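Local atomic coordinates of fiber (Human adenovirus 26, PDB entry 6FJP), a protein that probably forms the receptor-binding knob at the tip of the trimeric adenovirus fiber, the part of the virion that attaches to host cells. Residues 14-19 against 57-62; 49-54 against 169-174; 136-141 against 164-169. All coordinates share one frame; numbering follows the deposited sequence. Where two conformers were deposited one is given.

Interaction 1 (14-19 against 57-62)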
ATOM      1  N   CYS A  14      17.924 -13.601 -10.000  1.00 11.18           N
ATOM      2  CA  CYS A  14      17.671 -12.410 -10.754  1.00 10.99           C
ATOM      3  C   CYS A  14      18.989 -11.775 -11.200  1.00 10.66           C
ATOM      4  O   CYS A  14      20.028 -11.987 -10.604  1.00 11.61           O
ATOM      5  CB  CYS A  14      16.879 -11.452  -9.840  1.00 11.02           C
ATOM      6  SG  CYS A  14      16.293  -9.927 -10.573  1.00 12.57           S
ATOM      7  N   LYS A  15      18.882 -10.984 -12.296  1.00 10.86           N
ATOM      8  CA  LYS A  15      20.001 -10.214 -12.843  1.00 11.08           C
ATOM      9  C   LYS A  15      19.783  -8.723 -12.616  1.00 10.68           C
ATOM     10  O   LYS A  15      18.845  -8.133 -13.152  1.00 11.63           O
ATOM     11  CB  LYS A  15      20.116 -10.455 -14.342  1.00 11.97           C
ATOM     12  CG  LYS A  15      21.149  -9.552 -15.034  1.00 13.01           C
ATOM     13  CD  LYS A  15      21.351  -9.938 -16.477  1.00 15.23           C
ATOM     14  CE  LYS A  15      22.346  -9.038 -17.157  1.00 16.92           C
ATOM     15  NZ  LYS A  15      22.408  -9.232 -18.616  1.00 19.39           N
ATOM     16  N   MET A  16      20.664  -8.122 -11.822  1.00 10.81           N
ATOM     17  CA  MET A  16      20.774  -6.638 -11.745  1.00 11.24           C
ATOM     18  C   MET A  16      21.825  -6.216 -12.757  1.00 12.70           C
ATOM     19  O   MET A  16      21.507  -5.376 -13.607  1.00 14.49           O
ATOM     20  CB  MET A  16      21.143  -6.179 -10.332  1.00 10.78           C
ATOM     21  CG  MET A  16      20.036  -6.385  -9.332  1.00 10.09           C
ATOM     22  SD  MET A  16      20.420  -5.828  -7.684  1.00 10.19           S
ATOM     23  CE  MET A  16      20.401  -4.059  -7.925  1.00 10.58           C
ATOM     24  N   SER A  17      23.010  -6.746 -12.598  1.00 13.18           N
ATOM     25  CA  SER A  17      24.162  -6.475 -13.479  1.00 14.49           C
ATOM     26  C   SER A  17      24.551  -7.721 -14.271  1.00 14.72           C
ATOM     27  O   SER A  17      24.763  -7.658 -15.486  1.00 16.21           O
ATOM     28  CB  SER A  17      25.347  -5.984 -12.609  1.00 15.46           C
ATOM     29  OG  SER A  17      26.586  -5.971 -13.280  1.00 18.22           O
ATOM     30  N   THR A  18      24.769  -8.825 -13.568  1.00 14.43           N
ATOM     31  CA  THR A  18      25.134 -10.117 -14.150  1.00 15.43           C
ATOM     32  C   THR A  18      24.146 -11.193 -13.723  1.00 14.57           C
ATOM     33  O   THR A  18      23.382 -11.051 -12.773  1.00 13.04           O
ATOM     34  CB  THR A  18      26.585 -10.491 -13.753  1.00 17.02           C
ATOM     35  OG1 THR A  18      26.780 -10.285 -12.342  1.00 18.65           O
ATOM     36  CG2 THR A  18      27.571  -9.607 -14.541  1.00 18.37           C
ATOM     37  N   GLU A  19      24.197 -12.331 -14.427  1.00 15.62           N
ATOM     38  CA  GLU A  19      23.231 -13.379 -14.168  1.00 15.65           C
ATOM     39  C   GLU A  19      23.270 -13.856 -12.725  1.00 15.06           C
ATOM     40  O   GLU A  19      24.294 -14.103 -12.187  1.00 15.50           O
ATOM     41  CB  GLU A  19      23.556 -14.608 -15.032  1.00 17.67           C
ATOM     42  CG  GLU A  19      23.214 -14.452 -16.463  1.00 19.52           C
ATOM     43  CD  GLU A  19      21.741 -14.300 -16.615  1.00 19.98           C
ATOM     44  OE1 GLU A  19      21.310 -13.294 -17.193  1.00 21.48           O
ATOM     45  OE2 GLU A  19      20.892 -15.031 -15.984  1.00 19.73           O
ATOM     46  N   LYS A  57      23.059   4.245 -11.102  1.00 11.89           N
ATOM     47  CA  LYS A  57      22.008   4.455 -10.089  1.00 11.37           C
ATOM     48  C   LYS A  57      20.604   4.346 -10.688  1.00 10.90           C
ATOM     49  O   LYS A  57      19.670   5.141 -10.389  1.00 10.75           O
ATOM     50  CB  LYS A  57      22.225   5.764  -9.406  1.00 12.36           C
ATOM     51  CG  LYS A  57      23.616   5.883  -8.767  1.00 14.03           C
ATOM     52  CD  LYS A  57      23.659   7.156  -7.999  1.00 16.03           C
ATOM     53  CE  LYS A  57      23.953   8.317  -8.830  1.00 20.75           C
ATOM     54  NZ  LYS A  57      25.429   8.587  -8.827  1.00 23.00           N
ATOM     55  N   ASP A  58      20.407   3.338 -11.532  1.00 10.88           N
ATOM     56  CA  ASP A  58      19.179   3.077 -12.236  1.00 10.64           C
ATOM     57  C   ASP A  58      19.263   1.629 -12.655  1.00 10.51           C
ATOM     58  O   ASP A  58      20.200   1.290 -13.412  1.00 12.27           O
ATOM     59  CB  ASP A  58      18.964   4.006 -13.455  1.00 11.50           C
ATOM     60  CG  ASP A  58      17.604   3.878 -14.099  1.00 11.69           C
ATOM     61  OD1 ASP A  58      16.593   4.149 -13.453  1.00 12.53           O
ATOM     62  OD2 ASP A  58      17.561   3.500 -15.293  1.00 13.13           O
ATOM     63  N   VAL A  59      18.398   0.761 -12.098  0.50 10.07           N
ATOM     64  CA  VAL A  59      18.349  -0.736 -12.310  0.50  9.80           C
ATOM     65  C   VAL A  59      16.932  -1.206 -12.611  0.50  9.56           C
ATOM     66  O   VAL A  59      16.035  -1.030 -11.731  0.50  8.94           O
ATOM     67  CB  VAL A  59      18.817  -1.560 -11.086  0.50  9.64           C
ATOM     68  CG1 VAL A  59      18.751  -3.054 -11.424  0.50  9.87           C
ATOM     69  CG2 VAL A  59      20.229  -1.178 -10.711  0.50 10.43           C
ATOM     70  N   LYS A  60      16.734  -1.809 -13.799  1.00 10.10           N
ATOM     71  CA  LYS A  60      15.418  -2.247 -14.182  1.00 10.40           C
ATOM     72  C   LYS A  60      15.344  -3.775 -14.175  1.00  9.75           C
ATOM     73  O   LYS A  60      16.143  -4.460 -14.892  1.00 10.73           O
ATOM     74  CB  LYS A  60      15.137  -1.723 -15.572  1.00 12.86           C
ATOM     75  CG  LYS A  60      13.801  -2.056 -16.142  1.00 14.19           C
ATOM     76  CD  LYS A  60      13.717  -1.544 -17.579  1.00 17.04           C
ATOM     77  CE  LYS A  60      12.374  -1.811 -18.177  1.00 18.04           C
ATOM     78  NZ  LYS A  60      12.403  -1.236 -19.516  1.00 18.39           N
ATOM     79  N   ILE A  61      14.412  -4.321 -13.450  1.00  8.96           N
ATOM     80  CA  ILE A  61      14.115  -5.753 -13.378  1.00  9.04           C
ATOM     81  C   ILE A  61      12.871  -5.987 -14.177  1.00  8.72           C
ATOM     82  O   ILE A  61      11.786  -5.473 -13.831  1.00  9.25           O
ATOM     83  CB  ILE A  61      13.910  -6.191 -11.917  1.00  9.20           C
ATOM     84  CG1 ILE A  61      15.112  -5.828 -11.031  1.00 10.25           C
ATOM     85  CG2 ILE A  61      13.578  -7.667 -11.849  1.00  9.82           C
ATOM     86  CD1 ILE A  61      16.446  -6.300 -11.517  1.00 10.97           C
ATOM     87  N   SER A  62      12.964  -6.790 -15.234  1.00  8.92           N
ATOM     88  CA  SER A  62      11.832  -7.004 -16.129  1.00  9.40           C
ATOM     89  C   SER A  62      11.256  -8.416 -16.007  1.00  9.14           C
ATOM     90  O   SER A  62      11.991  -9.408 -16.188  1.00 10.37           O
ATOM     91  CB  SER A  62      12.278  -6.833 -17.555  1.00 11.10           C
ATOM     92  OG  SER A  62      12.682  -5.511 -17.802  1.00 13.02           O
TER
HETATM   93  O   HOH W   1      19.142  -4.880 -15.255  1.00 21.59           O
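The carbonyl oxygen of Met-16 is tied to strand 58-65 through one ordered water, which gives one hydrogen to Met-16 O at 2.9 Å and the other to Lys-60 O at 3.0 Å. No direct hydrogen bond joins residues 14-19 to 57-62, so this bridge is the polar part of an otherwise apolar contact.

The apolar part is carried by Ile-61, Met-16 and Val-59 in similar measure, with Cys-14 beside them. The chain of Ile-61 is folded at both torsions (chi1 -55°, chi2 -53°), which brings CD1 close to the loop, although the first bond of the side chain is not aimed at it. CD1 ends 3.4 Å from Lys-15 O and 3.8 Å from Cys-14 SG, and the second branch, CG2, lies equally close to that sulfur. The chain of Met-16 runs at about a right angle to Val-59; a bend at chi3 (71°) carries CE round to CG1 of Val-59, 4.0 Å away, though the valine was modelled in two conformers and this detail is less certain. Met-16 CG also reaches Ile-61 CD1, at 4.2 Å, so the methionine spans two buried residues of the strand.

The loop is shaped from its own side: the carboxylate of Asp-21 accepts hydrogen bonds from the backbone N of Met-16, Ser-17 and Thr-18. Leu-41 of strand 34-43, on the other sheet, packs against both Met-16 and Ile-61. A loop between the first two strands of one sheet is thereby laid against strand 58-65, outermost in the other sheet within this chain, part of the antiparallel beta sandwich that characterises the adenovirus fiber knob.

Interaction 2 (49-54 against 169-174)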
ATOM      1  N   HIS A  49      26.587  -5.645  -5.261  1.00 11.80           N
ATOM      2  CA  HIS A  49      26.916  -6.146  -3.922  1.00 12.78           C
ATOM      3  C   HIS A  49      27.876  -5.238  -3.174  1.00 12.68           C
ATOM      4  O   HIS A  49      27.862  -5.196  -1.927  1.00 13.25           O
ATOM      5  CB  HIS A  49      27.443  -7.579  -4.015  1.00 14.60           C
ATOM      6  CG  HIS A  49      27.878  -8.133  -2.712  1.00 16.87           C
ATOM      7  ND1 HIS A  49      29.186  -8.115  -2.324  1.00 19.30           N
ATOM      8  CD2 HIS A  49      27.173  -8.681  -1.692  1.00 17.78           C
ATOM      9  CE1 HIS A  49      29.278  -8.626  -1.099  1.00 19.95           C
ATOM     10  NE2 HIS A  49      28.077  -8.996  -0.705  1.00 20.15           N
ATOM     11  N   GLN A  50      28.701  -4.506  -3.898  1.00 13.30           N
ATOM     12  CA  GLN A  50      29.580  -3.507  -3.274  1.00 14.12           C
ATOM     13  C   GLN A  50      29.711  -2.381  -4.290  1.00 13.55           C
ATOM     14  O   GLN A  50      30.589  -2.366  -5.116  1.00 14.38           O
ATOM     15  CB  GLN A  50      30.928  -4.090  -2.864  1.00 16.97           C
ATOM     16  CG  GLN A  50      31.690  -3.113  -1.972  1.00 19.30           C
ATOM     17  CD  GLN A  50      33.103  -3.527  -1.701  1.00 22.33           C
ATOM     18  OE1 GLN A  50      34.043  -2.770  -1.966  1.00 27.56           O
ATOM     19  NE2 GLN A  50      33.295  -4.729  -1.196  1.00 24.29           N
ATOM     20  N   MET A  51      28.769  -1.458  -4.204  1.00 12.51           N
ATOM     21  CA  MET A  51      28.678  -0.402  -5.233  1.00 13.02           C
ATOM     22  C   MET A  51      29.905   0.498  -5.242  1.00 13.95           C
ATOM     23  O   MET A  51      30.594   0.662  -4.236  1.00 14.44           O
ATOM     24  CB  MET A  51      27.443   0.421  -5.038  1.00 12.31           C
ATOM     25  CG  MET A  51      26.177  -0.391  -5.343  1.00 12.08           C
ATOM     26  SD  MET A  51      24.615   0.501  -5.077  1.00 11.49           S
ATOM     27  CE  MET A  51      24.457   0.359  -3.317  1.00 11.46           C
ATOM     28  N   THR A  52      30.211   1.060  -6.410  1.00 14.80           N
ATOM     29  CA  THR A  52      31.232   2.082  -6.508  1.00 16.92           C
ATOM     30  C   THR A  52      30.535   3.381  -6.850  1.00 17.27           C
ATOM     31  O   THR A  52      29.364   3.416  -7.074  1.00 17.12           O
ATOM     32  CB  THR A  52      32.254   1.763  -7.596  1.00 18.16           C
ATOM     33  OG1 THR A  52      31.631   1.949  -8.874  1.00 18.12           O
ATOM     34  CG2 THR A  52      32.811   0.350  -7.472  1.00 18.83           C
ATOM     35  N   ALA A  53      31.313   4.451  -6.922  1.00 19.42           N
ATOM     36  CA  ALA A  53      30.773   5.768  -7.288  1.00 21.16           C
ATOM     37  C   ALA A  53      30.223   5.790  -8.694  1.00 21.39           C
ATOM     38  O   ALA A  53      29.326   6.602  -8.958  1.00 22.71           O
ATOM     39  CB  ALA A  53      31.822   6.857  -7.130  1.00 23.10           C
ATOM     40  N   THR A  54      30.681   4.880  -9.555  1.00 20.97           N
ATOM     41  CA  THR A  54      30.202   4.822 -10.956  1.00 21.07           C
ATOM     42  C   THR A  54      29.156   3.762 -11.248  1.00 18.79           C
ATOM     43  O   THR A  54      28.560   3.793 -12.341  1.00 19.12           O
ATOM     44  CB  THR A  54      31.321   4.650 -11.972  1.00 22.86           C
ATOM     45  OG1 THR A  54      31.986   3.393 -11.785  1.00 21.72           O
ATOM     46  CG2 THR A  54      32.359   5.778 -11.834  1.00 24.79           C
ATOM     47  N   GLN A 169      28.346   0.325  -0.318  1.00 13.05           N
ATOM     48  CA  GLN A 169      27.236  -0.408   0.283  1.00 12.19           C
ATOM     49  C   GLN A 169      26.777  -1.519  -0.615  1.00 11.57           C
ATOM     50  O   GLN A 169      26.957  -1.498  -1.857  1.00 12.23           O
ATOM     51  CB  GLN A 169      26.081   0.537   0.601  1.00 11.45           C
ATOM     52  CG  GLN A 169      26.441   1.603   1.645  1.00 12.31           C
ATOM     53  CD  GLN A 169      25.279   2.451   2.024  1.00 11.66           C
ATOM     54  OE1 GLN A 169      24.310   1.974   2.580  1.00 12.04           O
ATOM     55  NE2 GLN A 169      25.358   3.763   1.693  1.00 11.90           N
ATOM     56  N   GLN A 170      26.098  -2.469   0.009  1.00 11.39           N
ATOM     57  CA  GLN A 170      25.413  -3.581  -0.660  1.00 11.70           C
ATOM     58  C   GLN A 170      24.029  -3.170  -1.009  1.00 10.71           C
ATOM     59  O   GLN A 170      23.275  -2.715  -0.125  1.00 11.84           O
ATOM     60  CB  GLN A 170      25.432  -4.783   0.253  1.00 12.38           C
ATOM     61  CG  GLN A 170      24.765  -6.025  -0.325  1.00 13.33           C
ATOM     62  CD  GLN A 170      24.868  -7.230   0.596  1.00 14.57           C
ATOM     63  OE1 GLN A 170      25.426  -7.198   1.730  1.00 16.26           O
ATOM     64  NE2 GLN A 170      24.339  -8.358   0.130  1.00 15.60           N
ATOM     65  N   PHE A 171      23.617  -3.286  -2.267  1.00 10.14           N
ATOM     66  CA  PHE A 171      22.261  -2.926  -2.625  1.00  9.49           C
ATOM     67  C   PHE A 171      21.296  -3.883  -1.938  1.00  8.59           C
ATOM     68  O   PHE A 171      21.330  -5.119  -2.125  1.00  9.29           O
ATOM     69  CB  PHE A 171      22.032  -2.986  -4.151  1.00  9.53           C
ATOM     70  CG  PHE A 171      20.652  -2.529  -4.567  1.00  9.24           C
ATOM     71  CD1 PHE A 171      19.564  -3.348  -4.452  1.00  9.20           C
ATOM     72  CD2 PHE A 171      20.473  -1.236  -5.059  1.00  9.48           C
ATOM     73  CE1 PHE A 171      18.337  -2.901  -4.786  1.00  9.33           C
ATOM     74  CE2 PHE A 171      19.211  -0.804  -5.405  1.00  9.93           C
ATOM     75  CZ  PHE A 171      18.143  -1.636  -5.279  1.00  9.45           C
ATOM     76  N   ASP A 172      20.358  -3.317  -1.176  1.00  8.16           N
ATOM     77  CA  ASP A 172      19.307  -4.069  -0.510  1.00  8.25           C
ATOM     78  C   ASP A 172      18.265  -3.027  -0.159  1.00  7.65           C
ATOM     79  O   ASP A 172      18.658  -1.898   0.244  1.00  8.48           O
ATOM     80  CB  ASP A 172      19.814  -4.761   0.733  1.00  8.98           C
ATOM     81  CG  ASP A 172      18.822  -5.807   1.277  1.00  9.26           C
ATOM     82  OD1 ASP A 172      17.838  -6.100   0.596  1.00 10.27           O
ATOM     83  OD2 ASP A 172      19.079  -6.359   2.367  1.00 10.77           O
ATOM     84  N   VAL A 173      16.997  -3.298  -0.339  1.00  7.44           N
ATOM     85  CA  VAL A 173      15.939  -2.298  -0.068  1.00  7.47           C
ATOM     86  C   VAL A 173      14.829  -2.888   0.790  1.00  7.30           C
ATOM     87  O   VAL A 173      14.599  -4.117   0.833  1.00  7.99           O
ATOM     88  CB  VAL A 173      15.371  -1.721  -1.351  1.00  7.66           C
ATOM     89  CG1 VAL A 173      16.363  -0.838  -2.077  1.00  8.07           C
ATOM     90  CG2 VAL A 173      14.824  -2.805  -2.289  1.00  7.78           C
ATOM     91  N   THR A 174      14.154  -1.996   1.496  1.00  7.35           N
ATOM     92  CA  THR A 174      12.952  -2.325   2.210  1.00  7.28           C
ATOM     93  C   THR A 174      11.875  -2.886   1.296  1.00  7.12           C
ATOM     94  O   THR A 174      11.922  -2.716   0.070  1.00  8.51           O
ATOM     95  CB  THR A 174      12.450  -1.089   2.973  1.00  7.26           C
ATOM     96  OG1 THR A 174      12.292   0.019   2.076  1.00  7.56           O
ATOM     97  CG2 THR A 174      13.386  -0.704   4.079  1.00  8.25           C
TER
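Met-51 N donates to Gln-169 O in a bond of 3.0 Å that is almost straight (176° at the hydrogen). The same carbonyl oxygen is approached by Met-51 CE at 3.4 Å, because the methionine chain, bent at chi3 (-80°), curls back over it, and by Gln-50 CA in a weaker CA-H...O contact. A second such contact runs the other way, from Gln-170 CA to His-49 O at 3.2 Å.

Side chains extend this backbone seam on two flanks. The imidazole of His-49 meets the extended Gln-170 chain, CD2 lying 3.4 Å from NE2 with ring and amide planes 60° apart; that amide nitrogen is fixed by its hydrogen bond to Ala-43 O. On the other flank Met-51 CE packs on Phe-171 CB at 4.2 Å, while SD sits at the edge of the phenyl ring.

Further out, Phe-171 is held by backbone bonds to Ala-43 and Tyr-48, and its ring meets that of Trp-162. Asp-172 reaches across the subunit interface, its OD2 forming a salt bridge with Lys-117 of the second subunit. Two irregular connections are thus pinned together at one end of the beta sandwich of the trimeric fiber knob.

Interaction 3 (136-141 against 164-169)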
ATOM      1  N   GLN A 136      18.305   7.113   3.168  1.00  9.75           N
ATOM      2  CA  GLN A 136      18.767   6.542   1.893  1.00  9.55           C
ATOM      3  C   GLN A 136      17.618   6.130   0.986  1.00  9.08           C
ATOM      4  O   GLN A 136      17.437   4.972   0.636  1.00  8.70           O
ATOM      5  CB  GLN A 136      19.710   5.361   2.126  1.00  9.25           C
ATOM      6  CG  GLN A 136      20.906   5.752   2.945  1.00  9.80           C
ATOM      7  CD  GLN A 136      22.087   4.832   2.863  1.00  9.77           C
ATOM      8  OE1 GLN A 136      23.217   5.255   2.865  1.00 10.85           O
ATOM      9  NE2 GLN A 136      21.835   3.532   2.824  1.00  9.91           N
ATOM     10  N   PRO A 137      16.828   7.115   0.541  1.00  9.59           N
ATOM     11  CA  PRO A 137      15.724   6.785  -0.377  1.00  9.41           C
ATOM     12  C   PRO A 137      16.231   6.277  -1.725  1.00  9.08           C
ATOM     13  O   PRO A 137      17.283   6.694  -2.263  1.00  9.88           O
ATOM     14  CB  PRO A 137      15.074   8.138  -0.584  1.00 10.50           C
ATOM     15  CG  PRO A 137      16.144   9.144  -0.368  1.00 11.26           C
ATOM     16  CD  PRO A 137      16.970   8.556   0.752  1.00 10.43           C
ATOM     17  N   VAL A 138      15.434   5.383  -2.274  1.00  8.48           N
ATOM     18  CA  VAL A 138      15.575   4.836  -3.635  1.00  8.59           C
ATOM     19  C   VAL A 138      14.177   4.911  -4.225  1.00  7.87           C
ATOM     20  O   VAL A 138      13.213   4.412  -3.624  1.00  8.44           O
ATOM     21  CB  VAL A 138      16.079   3.394  -3.568  1.00  8.70           C
ATOM     22  CG1 VAL A 138      16.031   2.744  -4.953  1.00  9.28           C
ATOM     23  CG2 VAL A 138      17.462   3.322  -2.998  1.00  9.56           C
ATOM     24  N   ILE A 139      14.048   5.484  -5.418  1.00  7.96           N
ATOM     25  CA  ILE A 139      12.731   5.535  -6.069  1.00  8.13           C
ATOM     26  C   ILE A 139      12.448   4.168  -6.649  1.00  7.55           C
ATOM     27  O   ILE A 139      13.275   3.654  -7.447  1.00  8.75           O
ATOM     28  CB  ILE A 139      12.715   6.590  -7.166  1.00  9.51           C
ATOM     29  CG1 ILE A 139      13.102   7.971  -6.603  1.00 11.59           C
ATOM     30  CG2 ILE A 139      11.384   6.595  -7.836  1.00  9.86           C
ATOM     31  CD1 ILE A 139      13.646   8.910  -7.685  1.00 13.39           C
ATOM     32  N   ILE A 140      11.301   3.600  -6.355  1.00  7.17           N
ATOM     33  CA  ILE A 140      10.798   2.423  -7.019  1.00  7.26           C
ATOM     34  C   ILE A 140       9.735   2.845  -8.021  1.00  6.90           C
ATOM     35  O   ILE A 140       8.801   3.584  -7.676  1.00  7.55           O
ATOM     36  CB  ILE A 140      10.275   1.363  -6.039  1.00  7.69           C
ATOM     37  CG1 ILE A 140       9.919   0.092  -6.783  1.00  8.37           C
ATOM     38  CG2 ILE A 140       9.117   1.835  -5.164  1.00  8.40           C
ATOM     39  CD1 ILE A 140       9.521  -1.094  -5.917  1.00  8.88           C
ATOM     40  N   THR A 141       9.883   2.360  -9.265  1.00  6.99           N
ATOM     41  CA  THR A 141       8.889   2.560 -10.303  1.00  7.15           C
ATOM     42  C   THR A 141       8.423   1.196 -10.722  1.00  7.05           C
ATOM     43  O   THR A 141       9.249   0.401 -11.259  1.00  7.52           O
ATOM     44  CB  THR A 141       9.437   3.315 -11.522  1.00  7.76           C
ATOM     45  OG1 THR A 141       9.906   4.592 -11.129  1.00  8.20           O
ATOM     46  CG2 THR A 141       8.334   3.529 -12.533  1.00  8.42           C
ATOM     47  N   LYS A 164      21.611   9.690  -4.513  0.50 14.72           N
ATOM     48  CA  LYS A 164      22.571   9.774  -3.414  0.50 15.35           C
ATOM     49  C   LYS A 164      23.726   8.798  -3.686  0.50 14.94           C
ATOM     50  O   LYS A 164      23.628   7.842  -4.468  0.50 14.61           O
ATOM     51  CB  LYS A 164      21.861   9.549  -2.066  0.50 15.78           C
ATOM     52  CG  LYS A 164      20.955  10.709  -1.661  0.50 17.15           C
ATOM     53  CD  LYS A 164      20.435  10.546  -0.239  0.50 18.15           C
ATOM     54  CE  LYS A 164      21.596  10.441   0.742  0.50 19.49           C
ATOM     55  NZ  LYS A 164      21.295  11.079   2.063  0.50 20.58           N
ATOM     56  N   ASP A 165      24.846   9.043  -3.025  0.50 15.18           N
ATOM     57  CA  ASP A 165      26.049   8.234  -3.250  0.50 15.55           C
ATOM     58  C   ASP A 165      25.978   7.063  -2.301  0.50 14.90           C
ATOM     59  O   ASP A 165      26.129   7.249  -1.065  0.50 14.68           O
ATOM     60  CB  ASP A 165      27.306   9.068  -2.976  0.50 16.51           C
ATOM     61  CG  ASP A 165      28.630   8.304  -3.251  0.50 17.12           C
ATOM     62  OD1 ASP A 165      28.627   7.093  -3.477  0.50 15.98           O
ATOM     63  OD2 ASP A 165      29.716   8.953  -3.268  0.50 19.00           O
ATOM     64  N   TYR A 166      25.698   5.857  -2.835  1.00 14.73           N
ATOM     65  CA  TYR A 166      25.670   4.685  -1.947  1.00 14.40           C
ATOM     66  C   TYR A 166      26.862   3.776  -2.203  1.00 14.91           C
ATOM     67  O   TYR A 166      26.792   2.559  -1.978  1.00 14.90           O
ATOM     68  CB  TYR A 166      24.334   3.923  -2.075  1.00 13.99           C
ATOM     69  CG  TYR A 166      23.112   4.760  -1.788  1.00 13.16           C
ATOM     70  CD1 TYR A 166      23.076   5.737  -0.752  1.00 13.26           C
ATOM     71  CD2 TYR A 166      21.930   4.562  -2.529  1.00 12.81           C
ATOM     72  CE1 TYR A 166      21.946   6.449  -0.504  1.00 12.78           C
ATOM     73  CE2 TYR A 166      20.808   5.272  -2.275  1.00 12.27           C
ATOM     74  CZ  TYR A 166      20.795   6.238  -1.281  1.00 12.51           C
ATOM     75  OH  TYR A 166      19.720   7.049  -1.009  1.00 12.62           O
ATOM     76  N   SER A 167      27.972   4.344  -2.654  1.00 15.62           N
ATOM     77  CA  SER A 167      29.159   3.561  -2.868  1.00 16.64           C
ATOM     78  C   SER A 167      29.632   2.890  -1.574  1.00 15.98           C
ATOM     79  O   SER A 167      29.407   3.386  -0.449  1.00 16.53           O
ATOM     80  CB  SER A 167      30.256   4.421  -3.502  1.00 18.96           C
ATOM     81  OG  SER A 167      30.593   5.482  -2.667  1.00 20.73           O
ATOM     82  N   ALA A 168      30.235   1.728  -1.744  1.00 15.64           N
ATOM     83  CA  ALA A 168      30.686   0.840  -0.692  1.00 16.24           C
ATOM     84  C   ALA A 168      29.592   0.056  -0.015  1.00 15.77           C
ATOM     85  O   ALA A 168      29.892  -0.867   0.743  1.00 18.82           O
ATOM     86  CB  ALA A 168      31.571   1.552   0.330  1.00 17.51           C
ATOM     87  N   GLN A 169      28.346   0.325  -0.318  1.00 13.05           N
ATOM     88  CA  GLN A 169      27.236  -0.408   0.283  1.00 12.19           C
ATOM     89  C   GLN A 169      26.777  -1.519  -0.615  1.00 11.57           C
ATOM     90  O   GLN A 169      26.957  -1.498  -1.857  1.00 12.23           O
ATOM     91  CB  GLN A 169      26.081   0.537   0.601  1.00 11.45           C
ATOM     92  CG  GLN A 169      26.441   1.603   1.645  1.00 12.31           C
ATOM     93  CD  GLN A 169      25.279   2.451   2.024  1.00 11.66           C
ATOM     94  OE1 GLN A 169      24.310   1.974   2.580  1.00 12.04           O
ATOM     95  NE2 GLN A 169      25.358   3.763   1.693  1.00 11.90           N
TER
HETATM   96  O   HOH W   2      18.795   9.023  -3.646  1.00 18.63           O
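Gln-136, immediately before strand 137-144, runs past Tyr-166 to Gln-169. Its CB rests 3.6 Å from Tyr-166 OH, and CG lies 3.7 Å from CE1 of the same ring, the two side chains sliding by in opposite directions. With CG beside the backbone N (chi1 -58°) and the chain extended beyond it, the carboxamide arrives opposite that of Gln-169. There the two groups exchange hydrogen bonds: Gln-169 NE2 gives to Gln-136 OE1 at 2.9 Å, and Gln-136 NE2 returns one to Gln-169 OE1, also at 2.9 Å. The second bond falls on a lone pair in the carbonyl plane. The amides are only 27° from coplanar, and this paired arrangement fixes the rotation of both. Gln-136 NE2 also donates to Leu-130 O, so both hydrogens of this buried nitrogen are used.

One residue on, at the first position of the strand, Pro-137 O accepts from Tyr-166 OH at 2.8 Å, the hydroxyl lying above the carbonyl plane rather than on a lone pair. That oxygen accepts a second hydrogen, from a water 3.1 Å away, and the water in turn accepts from Lys-164 N at 3.0 Å. Val-138 CG2 touches the ring at CE2 (3.9 Å). Lys-164 O lies over one ring face, and the ring is also stacked with Trp-162.

Tyr-166 and Gln-169 are the first and last residues of a type II beta turn, closed by Gln-169 N to Tyr-166 O; Ala-168 takes the positive phi usual at its third position. Here the turn fastens the connection after strand 154-161 to the start of its neighbour, strand 137-144, at the end of the four-stranded antiparallel sheet of the fiber knob.

How the interactions relate
From the N terminus, residues 14-19 wait until 57-62 for their partner, so interaction 1 closes a loop containing two strands of the larger sheet. Before it closes, residues 49-54 open interaction 2, which ends only at 169-174; the two therefore cross. Interaction 3, from 136-141 to 164-169, begins and ends within the span of interaction 2 and shares Gln-169 with it. In space the three form a continuous patch: Met-16 CE touches Phe-171 CD1 at 3.6 Å, and Met-51 O lies 2.7 Å from Ala-168 N, probably hydrogen-bonded. Together they tie loops from both sheets to each other and to two strands of the smaller one.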